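Local coordinates for protein putative oxidoreductase molybdopterin-binding subunit (Sulfolobus tokodaii, PDB 4ZOH) that probably serves as the molybdenum-bearing subunit of an oxidoreductase of the aldehyde oxidase and xanthine dehydrogenase family, holding a pterin cytosine dinucleotide cofactor, at residues A[48-52]-A[53-57]; A[197-201]-A[202-206]; A[219-222]-A[223-227]; A[344-347]-A[348-352]. All coordinates share one frame; numbering follows the deposited sequence.

Contact 1: A[48-52]-A[53-57]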
# COMPACT_ATOMS: atom_id res chain seq x y z
N VAL A 48 2.83 18.57 -30.51
CA VAL A 48 2.66 18.86 -29.12
C VAL A 48 4.00 19.28 -28.59
O VAL A 48 4.97 18.56 -28.78
CB VAL A 48 2.21 17.63 -28.28
CG1 VAL A 48 1.72 18.12 -26.96
CG2 VAL A 48 1.13 16.82 -28.97
N LYS A 49 4.05 20.44 -27.94
CA LYS A 49 5.28 20.90 -27.34
C LYS A 49 5.56 20.10 -26.04
O LYS A 49 4.80 20.23 -25.03
CB LYS A 49 5.17 22.38 -27.01
CG LYS A 49 6.54 22.93 -26.71
CD LYS A 49 6.50 24.42 -26.51
CE LYS A 49 7.91 24.94 -26.31
NZ LYS A 49 7.86 25.95 -25.24
N LYS A 50 6.62 19.28 -26.09
CA LYS A 50 7.16 18.57 -24.91
C LYS A 50 7.74 19.64 -24.00
O LYS A 50 8.41 20.57 -24.47
CB LYS A 50 8.17 17.48 -25.32
CG LYS A 50 8.86 16.69 -24.22
CD LYS A 50 9.51 15.46 -24.86
CE LYS A 50 10.54 14.77 -23.97
NZ LYS A 50 9.93 14.03 -22.84
N GLU A 51 7.38 19.55 -22.71
CA GLU A 51 7.66 20.58 -21.66
C GLU A 51 7.73 19.91 -20.30
O GLU A 51 7.46 18.72 -20.19
CB GLU A 51 6.63 21.70 -21.66
CG GLU A 51 6.67 22.52 -22.93
CD GLU A 51 6.06 23.89 -22.76
OE1 GLU A 51 5.07 24.21 -23.44
OE2 GLU A 51 6.57 24.66 -21.91
N GLU A 52 8.16 20.64 -19.27
CA GLU A 52 8.33 20.06 -17.96
C GLU A 52 6.96 19.52 -17.43
O GLU A 52 6.01 20.29 -17.28
CB GLU A 52 8.88 21.11 -17.02
CG GLU A 52 9.24 20.57 -15.65
CD GLU A 52 10.10 21.57 -14.89
OE1 GLU A 52 9.55 22.31 -14.04
OE2 GLU A 52 11.30 21.64 -15.22
N GLY A 53 6.88 18.21 -17.20
CA GLY A 53 5.66 17.57 -16.69
C GLY A 53 4.74 17.18 -17.84
O GLY A 53 3.66 16.65 -17.59
N ILE A 54 5.20 17.40 -19.10
CA ILE A 54 4.41 17.16 -20.32
C ILE A 54 5.15 16.22 -21.22
O ILE A 54 6.26 16.51 -21.66
CB ILE A 54 3.98 18.48 -21.01
CG1 ILE A 54 3.09 19.29 -20.05
CG2 ILE A 54 3.20 18.18 -22.28
CD1 ILE A 54 3.01 20.76 -20.39
N PHE A 55 4.56 15.04 -21.41
CA PHE A 55 5.09 13.96 -22.26
C PHE A 55 4.22 13.80 -23.50
O PHE A 55 3.04 14.22 -23.52
CB PHE A 55 5.23 12.62 -21.45
CG PHE A 55 6.14 12.75 -20.25
CD1 PHE A 55 7.48 12.34 -20.32
CD2 PHE A 55 5.69 13.41 -19.09
CE1 PHE A 55 8.34 12.52 -19.23
CE2 PHE A 55 6.53 13.60 -18.00
CZ PHE A 55 7.85 13.18 -18.08
N THR A 56 4.77 13.19 -24.55
CA THR A 56 3.98 13.11 -25.78
C THR A 56 4.06 11.69 -26.24
O THR A 56 4.76 10.87 -25.64
CB THR A 56 4.55 14.04 -26.91
OG1 THR A 56 5.78 13.47 -27.32
CG2 THR A 56 4.78 15.44 -26.40
N GLY A 57 3.41 11.41 -27.37
CA GLY A 57 3.44 10.07 -27.89
C GLY A 57 4.83 9.61 -28.21
O GLY A 57 5.06 8.40 -28.26
O HOH W 1 8.74 15.91 -20.59
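G53 follows E52 at the corner of a type II beta turn running from E51 to I54, and the positive phi found there (88°) is one that glycine adopts readily. I54 closes the turn. Its backbone N donates to E51 O at 2.8 Å, while the return bond from E51 N to I54 O is stretched to 3.4 Å and weak, so the turn is closed by a single antiparallel hydrogen-bonded pair. The isoleucine turns CG1 away from its own carbonyl carbon (chi1 -62°), which brings CD1 to 3.9 Å from E51 CB. I54 O has a second donor, water 1 at 2.8 Å, and the same water accepts from K50 NZ at 3.2 Å. F55 comes next, with that water over the middle of one ring face and K50 NZ approaching CD1 obliquely; the ammonium group also forms a salt bridge with D59. At T56 the branches divide their work: methyl CG2 slides alongside V48, 3.9 Å from V48 CB, whereas OG1 is hydrogen-bonded to E58 N. Strand 54-56, in the a/b hammerhead family region, is an outermost strand, within this chain, of a mixed sheet that runs on to strand 204-207. It pairs with strand 79-85, where I54 packs on V83; F55 also touches I82 and I84 of that strand and reaches helix 223-235, meeting L231, M234 and L235.

Contact 2: A[197-201]-A[202-206]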
# COMPACT_ATOMS: atom_id res chain seq x y z
N ASP A 197 4.62 -7.88 -23.64
CA ASP A 197 4.71 -7.75 -25.08
C ASP A 197 5.05 -6.28 -25.42
O ASP A 197 5.90 -6.04 -26.27
CB ASP A 197 3.45 -8.12 -25.88
CG ASP A 197 3.11 -9.57 -25.83
OD1 ASP A 197 3.93 -10.45 -25.42
OD2 ASP A 197 1.96 -9.87 -26.22
N PHE A 198 4.42 -5.33 -24.77
CA PHE A 198 4.66 -3.95 -25.19
C PHE A 198 6.01 -3.39 -24.71
O PHE A 198 6.64 -2.60 -25.42
CB PHE A 198 3.52 -3.07 -24.75
CG PHE A 198 3.72 -1.60 -25.04
CD1 PHE A 198 3.59 -1.10 -26.35
CD2 PHE A 198 3.99 -0.73 -24.03
CE1 PHE A 198 3.74 0.25 -26.61
CE2 PHE A 198 4.11 0.66 -24.28
CZ PHE A 198 4.03 1.13 -25.58
N LEU A 199 6.47 -3.80 -23.54
CA LEU A 199 7.63 -3.22 -22.92
C LEU A 199 8.87 -4.04 -23.16
O LEU A 199 9.94 -3.54 -22.95
CB LEU A 199 7.41 -3.00 -21.42
CG LEU A 199 6.20 -2.10 -21.03
CD1 LEU A 199 6.03 -2.03 -19.51
CD2 LEU A 199 6.36 -0.69 -21.49
N GLY A 200 8.73 -5.29 -23.58
CA GLY A 200 9.89 -6.10 -23.93
C GLY A 200 10.64 -6.68 -22.74
O GLY A 200 11.85 -6.94 -22.85
N PHE A 201 9.98 -6.85 -21.60
CA PHE A 201 10.60 -7.63 -20.53
C PHE A 201 9.55 -8.34 -19.64
O PHE A 201 8.36 -7.95 -19.61
CB PHE A 201 11.60 -6.76 -19.72
CG PHE A 201 10.93 -5.83 -18.73
CD1 PHE A 201 11.08 -6.03 -17.38
CD2 PHE A 201 10.14 -4.78 -19.17
CE1 PHE A 201 10.45 -5.21 -16.47
CE2 PHE A 201 9.51 -3.94 -18.27
CZ PHE A 201 9.66 -4.17 -16.91
N GLU A 202 10.02 -9.35 -18.92
CA GLU A 202 9.15 -10.33 -18.30
C GLU A 202 8.89 -9.98 -16.81
O GLU A 202 7.98 -10.56 -16.20
CB GLU A 202 9.75 -11.70 -18.46
CG GLU A 202 11.04 -11.91 -17.64
CD GLU A 202 11.51 -13.34 -17.77
OE1 GLU A 202 10.91 -14.07 -18.59
OE2 GLU A 202 12.41 -13.78 -17.02
N ASN A 203 9.66 -9.05 -16.24
CA ASN A 203 9.60 -8.85 -14.79
C ASN A 203 8.53 -7.88 -14.36
O ASN A 203 8.82 -6.74 -13.98
CB ASN A 203 10.97 -8.50 -14.21
CG ASN A 203 11.62 -9.70 -13.62
OD1 ASN A 203 12.50 -10.28 -14.23
ND2 ASN A 203 11.12 -10.14 -12.44
N ILE A 204 7.29 -8.32 -14.61
CA ILE A 204 6.12 -7.49 -14.42
C ILE A 204 5.16 -8.30 -13.54
O ILE A 204 4.89 -9.46 -13.83
CB ILE A 204 5.46 -7.13 -15.73
CG1 ILE A 204 6.51 -6.46 -16.70
CG2 ILE A 204 4.21 -6.27 -15.50
CD1 ILE A 204 5.84 -5.84 -17.93
N ARG A 205 4.78 -7.72 -12.40
CA ARG A 205 3.67 -8.25 -11.58
C ARG A 205 2.43 -7.37 -11.84
O ARG A 205 2.52 -6.14 -11.76
CB ARG A 205 4.05 -8.12 -10.11
CG ARG A 205 2.93 -8.58 -9.16
CD ARG A 205 3.33 -8.30 -7.72
NE ARG A 205 2.58 -9.11 -6.76
CZ ARG A 205 2.93 -9.21 -5.47
NH1 ARG A 205 3.98 -8.57 -5.01
NH2 ARG A 205 2.23 -9.98 -4.64
N VAL A 206 1.28 -7.99 -12.11
CA VAL A 206 0.04 -7.29 -12.27
C VAL A 206 -0.92 -7.68 -11.09
O VAL A 206 -0.99 -8.83 -10.68
CB VAL A 206 -0.62 -7.46 -13.66
CG1 VAL A 206 -1.93 -6.72 -13.71
CG2 VAL A 206 0.27 -6.74 -14.74
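I204 meets F201 almost at a right angle and lays its CG1 methylene over one face of the phenyl ring, 4.2 Å from the centroid and 22° off the normal, a CH-pi contact displaced toward the ring's rim. CG of F201 stands between its backbone N and carbonyl carbon (chi1 78°), and from there the ring folds back over the chain that follows, with CE1 only 3.3 Å from N203 O. L199 O lies in the ring plane at its edge. The isoleucine's CD1 reaches further in two directions, to 3.7 Å from F201 O and to 4.1 Å from L199 CD1. Next to this packing the backbone bends sharply: I204 N donates to E202 O at 2.8 Å in an inverse gamma turn centred on N203, and R192 of the preceding helix holds both E202 O and I204 O. E202 and N203, both partly exposed, make the looser part and add little across the contact. E202 has an extended side chain, of which only CB meets the preceding segment, at the F201 carbonyl carbon; of the N203 side chain, CB meets the ring, 4.0 Å from F201 CD1. In the second subunit, another copy of this protein, E202 packs on K432 and N203 on E466. G200, with positive phi, is the first residue beyond the helix to leave helical angles. This is the helix-to-strand joint of a beta-alpha-beta crossover, in which helix 188-199 links strand 179-183 to its parallel neighbour, strand 204-207.

Contact 3: A[219-222]-A[223-227]; sequences IIAH and PEEYA
Y226 presents one face of its ring to A221, whose methyl CB rests 3.9 Å from the centroid, displaced toward the rim, in a CH-pi contact; CZ is nearest, at 3.6 Å from CB. The imidazole of H222 is lined differently: I220 CG1 lies over one face, and E225 OE1 sits at the edge near the ring plane, 3.5 Å from CD2. Carboxylate and imidazole planes are turned 32° from each other. The same OE1 receives H222 N at 2.9 Å, a nearly straight bond (175°) that meets the oxygen on its anti side, tilted out of the carboxylate plane. E225 turns CG away from its carbonyl carbon (chi1 -76°), and the extended chain beyond carries OE1 back to this amide. H222 is the N-cap of helix 223-235 and P223 fills the first turn position, so this bond from the cap's amide to the side chain of the third helical residue is one half of a capping box. H222 O serves the helix in turn, accepting Y226 N at 3.3 Å nearly along the C=O axis and, weakly, E225 N. The other carboxylate oxygen is occupied too: water 2 donates to E225 OE2 at 2.7 Å and to I220 O at 2.9 Å, and S183 OG is hydrogen-bonded to OE2. The other polar ends have partners in the rest of the chain, H222 NE2 in S217 O, Y226 OH in D289, and E224 OE2 in R38 and R168.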
# COMPACT_ATOMS: atom_id res chain seq x y z
N ILE A 219 -11.36 -5.67 -20.82
CA ILE A 219 -10.58 -6.80 -21.35
C ILE A 219 -9.23 -6.34 -21.92
O ILE A 219 -8.16 -6.81 -21.51
CB ILE A 219 -11.34 -7.55 -22.47
CG1 ILE A 219 -12.68 -8.08 -21.95
CG2 ILE A 219 -10.43 -8.67 -23.04
CD1 ILE A 219 -13.50 -8.79 -23.07
N ILE A 220 -9.30 -5.37 -22.84
CA ILE A 220 -8.11 -4.93 -23.55
C ILE A 220 -7.26 -4.08 -22.61
O ILE A 220 -7.77 -3.56 -21.58
CB ILE A 220 -8.50 -4.10 -24.81
CG1 ILE A 220 -9.17 -2.74 -24.47
CG2 ILE A 220 -9.37 -4.97 -25.72
CD1 ILE A 220 -9.39 -1.87 -25.70
N ALA A 221 -5.97 -3.96 -22.94
CA ALA A 221 -5.15 -2.88 -22.34
C ALA A 221 -5.43 -1.65 -23.15
O ALA A 221 -5.34 -1.69 -24.38
CB ALA A 221 -3.66 -3.22 -22.40
N HIS A 222 -5.75 -0.59 -22.46
CA HIS A 222 -6.03 0.61 -23.07
C HIS A 222 -4.79 1.45 -23.39
O HIS A 222 -3.78 1.28 -22.73
CB HIS A 222 -6.92 1.40 -22.13
CG HIS A 222 -8.32 0.87 -22.12
ND1 HIS A 222 -9.30 1.39 -22.93
CD2 HIS A 222 -8.87 -0.18 -21.48
CE1 HIS A 222 -10.43 0.73 -22.74
NE2 HIS A 222 -10.19 -0.25 -21.88
N PRO A 223 -4.91 2.41 -24.32
CA PRO A 223 -3.68 3.24 -24.55
C PRO A 223 -3.08 3.82 -23.26
O PRO A 223 -1.84 3.77 -23.09
CB PRO A 223 -4.15 4.37 -25.48
CG PRO A 223 -5.42 3.85 -26.15
CD PRO A 223 -6.08 2.95 -25.07
N GLU A 224 -3.93 4.30 -22.34
CA GLU A 224 -3.46 4.88 -21.09
C GLU A 224 -2.69 3.87 -20.22
O GLU A 224 -1.73 4.23 -19.51
CB GLU A 224 -4.64 5.44 -20.28
CG GLU A 224 -5.39 6.57 -20.94
CD GLU A 224 -6.56 6.05 -21.76
OE1 GLU A 224 -6.42 5.07 -22.43
OE2 GLU A 224 -7.62 6.66 -21.75
N GLU A 225 -3.09 2.61 -20.27
CA GLU A 225 -2.38 1.64 -19.47
C GLU A 225 -0.96 1.37 -20.00
O GLU A 225 -0.00 1.31 -19.23
CB GLU A 225 -3.18 0.32 -19.36
CG GLU A 225 -4.41 0.35 -18.39
CD GLU A 225 -5.30 -0.87 -18.62
OE1 GLU A 225 -6.00 -0.88 -19.62
OE2 GLU A 225 -5.33 -1.82 -17.86
N TYR A 226 -0.86 1.10 -21.29
CA TYR A 226 0.51 1.02 -21.95
C TYR A 226 1.39 2.24 -21.65
O TYR A 226 2.55 2.09 -21.27
CB TYR A 226 0.37 0.85 -23.46
CG TYR A 226 -0.18 -0.50 -23.89
CD1 TYR A 226 0.45 -1.68 -23.50
CD2 TYR A 226 -1.32 -0.57 -24.70
CE1 TYR A 226 0.04 -2.90 -23.94
CE2 TYR A 226 -1.75 -1.79 -25.16
CZ TYR A 226 -1.04 -2.94 -24.79
OH TYR A 226 -1.48 -4.15 -25.21
N ALA A 227 0.82 3.41 -21.79
CA ALA A 227 1.57 4.64 -21.55
C ALA A 227 1.99 4.79 -20.09
O ALA A 227 3.15 5.17 -19.80
CB ALA A 227 0.80 5.87 -22.02
O HOH W 2 -6.67 -3.99 -18.88

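Contact 4: A[344-347]-A[348-352]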
# COMPACT_ATOMS: atom_id res chain seq x y z
N GLU A 344 -34.23 -12.36 -34.26
CA GLU A 344 -35.49 -12.25 -33.48
C GLU A 344 -36.35 -11.08 -33.94
O GLU A 344 -37.59 -11.17 -33.94
CB GLU A 344 -35.24 -12.24 -31.98
CG GLU A 344 -34.60 -13.48 -31.47
CD GLU A 344 -35.53 -14.68 -31.69
OE1 GLU A 344 -36.63 -14.64 -31.08
OE2 GLU A 344 -35.15 -15.60 -32.49
N ARG A 345 -35.74 -10.02 -34.42
CA ARG A 345 -36.54 -9.00 -35.06
C ARG A 345 -37.14 -9.48 -36.41
O ARG A 345 -38.34 -9.28 -36.68
CB ARG A 345 -35.71 -7.76 -35.26
CG ARG A 345 -35.33 -7.04 -33.94
CD ARG A 345 -36.56 -6.46 -33.26
NE ARG A 345 -37.19 -5.46 -34.11
CZ ARG A 345 -38.42 -5.55 -34.61
NH1 ARG A 345 -39.22 -6.59 -34.29
NH2 ARG A 345 -38.87 -4.55 -35.40
N ILE A 346 -36.32 -10.10 -37.24
CA ILE A 346 -36.72 -10.58 -38.55
C ILE A 346 -37.93 -11.52 -38.33
O ILE A 346 -38.92 -11.31 -38.96
CB ILE A 346 -35.53 -11.28 -39.28
CG1 ILE A 346 -34.57 -10.21 -39.88
CG2 ILE A 346 -36.01 -12.21 -40.40
CD1 ILE A 346 -33.19 -10.78 -40.14
N VAL A 347 -37.82 -12.52 -37.43
CA VAL A 347 -38.88 -13.47 -37.08
C VAL A 347 -40.20 -12.73 -36.74
O VAL A 347 -41.30 -13.15 -37.20
CB VAL A 347 -38.46 -14.36 -35.90
CG1 VAL A 347 -39.67 -15.01 -35.24
CG2 VAL A 347 -37.54 -15.49 -36.37
N ASN A 348 -40.12 -11.62 -36.01
CA ASN A 348 -41.35 -10.91 -35.69
C ASN A 348 -41.86 -10.12 -36.85
O ASN A 348 -43.09 -9.91 -37.00
CB ASN A 348 -41.22 -10.02 -34.45
CG ASN A 348 -41.65 -10.70 -33.19
OD1 ASN A 348 -41.41 -11.91 -32.92
ND2 ASN A 348 -42.36 -9.91 -32.40
N ILE A 349 -40.93 -9.68 -37.70
CA ILE A 349 -41.32 -8.83 -38.81
C ILE A 349 -42.12 -9.73 -39.75
O ILE A 349 -43.10 -9.31 -40.30
CB ILE A 349 -40.10 -8.16 -39.50
CG1 ILE A 349 -39.68 -6.94 -38.70
CG2 ILE A 349 -40.40 -7.83 -40.96
CD1 ILE A 349 -38.23 -6.67 -38.89
N VAL A 350 -41.69 -10.96 -39.88
CA VAL A 350 -42.31 -11.91 -40.76
C VAL A 350 -43.70 -12.24 -40.17
O VAL A 350 -44.69 -12.03 -40.87
CB VAL A 350 -41.45 -13.16 -40.89
CG1 VAL A 350 -42.25 -14.29 -41.53
CG2 VAL A 350 -40.21 -12.86 -41.72
N ALA A 351 -43.72 -12.73 -38.90
CA ALA A 351 -44.96 -13.01 -38.10
C ALA A 351 -45.98 -11.91 -38.30
O ALA A 351 -47.10 -12.19 -38.73
CB ALA A 351 -44.66 -13.29 -36.61
N ASP A 352 -45.58 -10.67 -38.11
CA ASP A 352 -46.41 -9.53 -38.36
C ASP A 352 -46.85 -9.31 -39.80
O ASP A 352 -47.94 -8.75 -40.05
CB ASP A 352 -45.71 -8.26 -37.89
CG ASP A 352 -45.79 -8.07 -36.35
OD1 ASP A 352 -46.39 -8.95 -35.68
OD2 ASP A 352 -45.30 -7.03 -35.82
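R345 O accepts I349 N at 2.8 Å, the shortest of the four i to i+4 hydrogen bonds that join the two segments of helix 336-353. I346 O takes V350 N at 2.9 Å and V347 O takes A351 N at 3.0 Å; the bond from N348 N to E344 O is longer, at 3.3 Å. Outside the backbone, R345 bends back on itself at chi2 (-67°) and chi3 (-62°), which brings its guanidinium beside the next turn. I349 CD1 lies over one face of that group, 4.1 Å from NH2, and N348 CB comes up at the edge, 4.0 Å from NH1. The two nitrogens find their polar partners in E687, N684 and I694 O, while R362 binds both E344 and N348. Farther round the helix the contacts are apolar and lighter, I346 CG2 and V350 CG2 being 4.5 Å apart. I346 packs on strands 149-161 and 254-266, V350 on 254-266 and I349 on 149-161, with V347 and A351 on helix 358-365. The apolar side chains thus go to the two strands and that helix, while the buried charges of E344 and R345 have partners of opposite charge, R362 and E687, which would favour their ionised forms.

Contacts 2 and 3 form the closest pair, their centres 13 Å apart, and they touch where F198 CB comes within 3.6 Å of Y226 CE1. Helix 223-235, which begins in contact 3, also ties in contact 1, whose centre is 19 Å from that of contact 3. Contacts 1 and 2 lie at the two outermost strands of one mixed sheet, centres 25 Å apart. Contact 4 stands well away, across the chain's centre from contacts 2 and 3, with 41 Å between its centre and that of contact 3. Of the four, contact 3 leads toward the cofactor: the side chain of I220 is about 10 Å from the bound molybdenum.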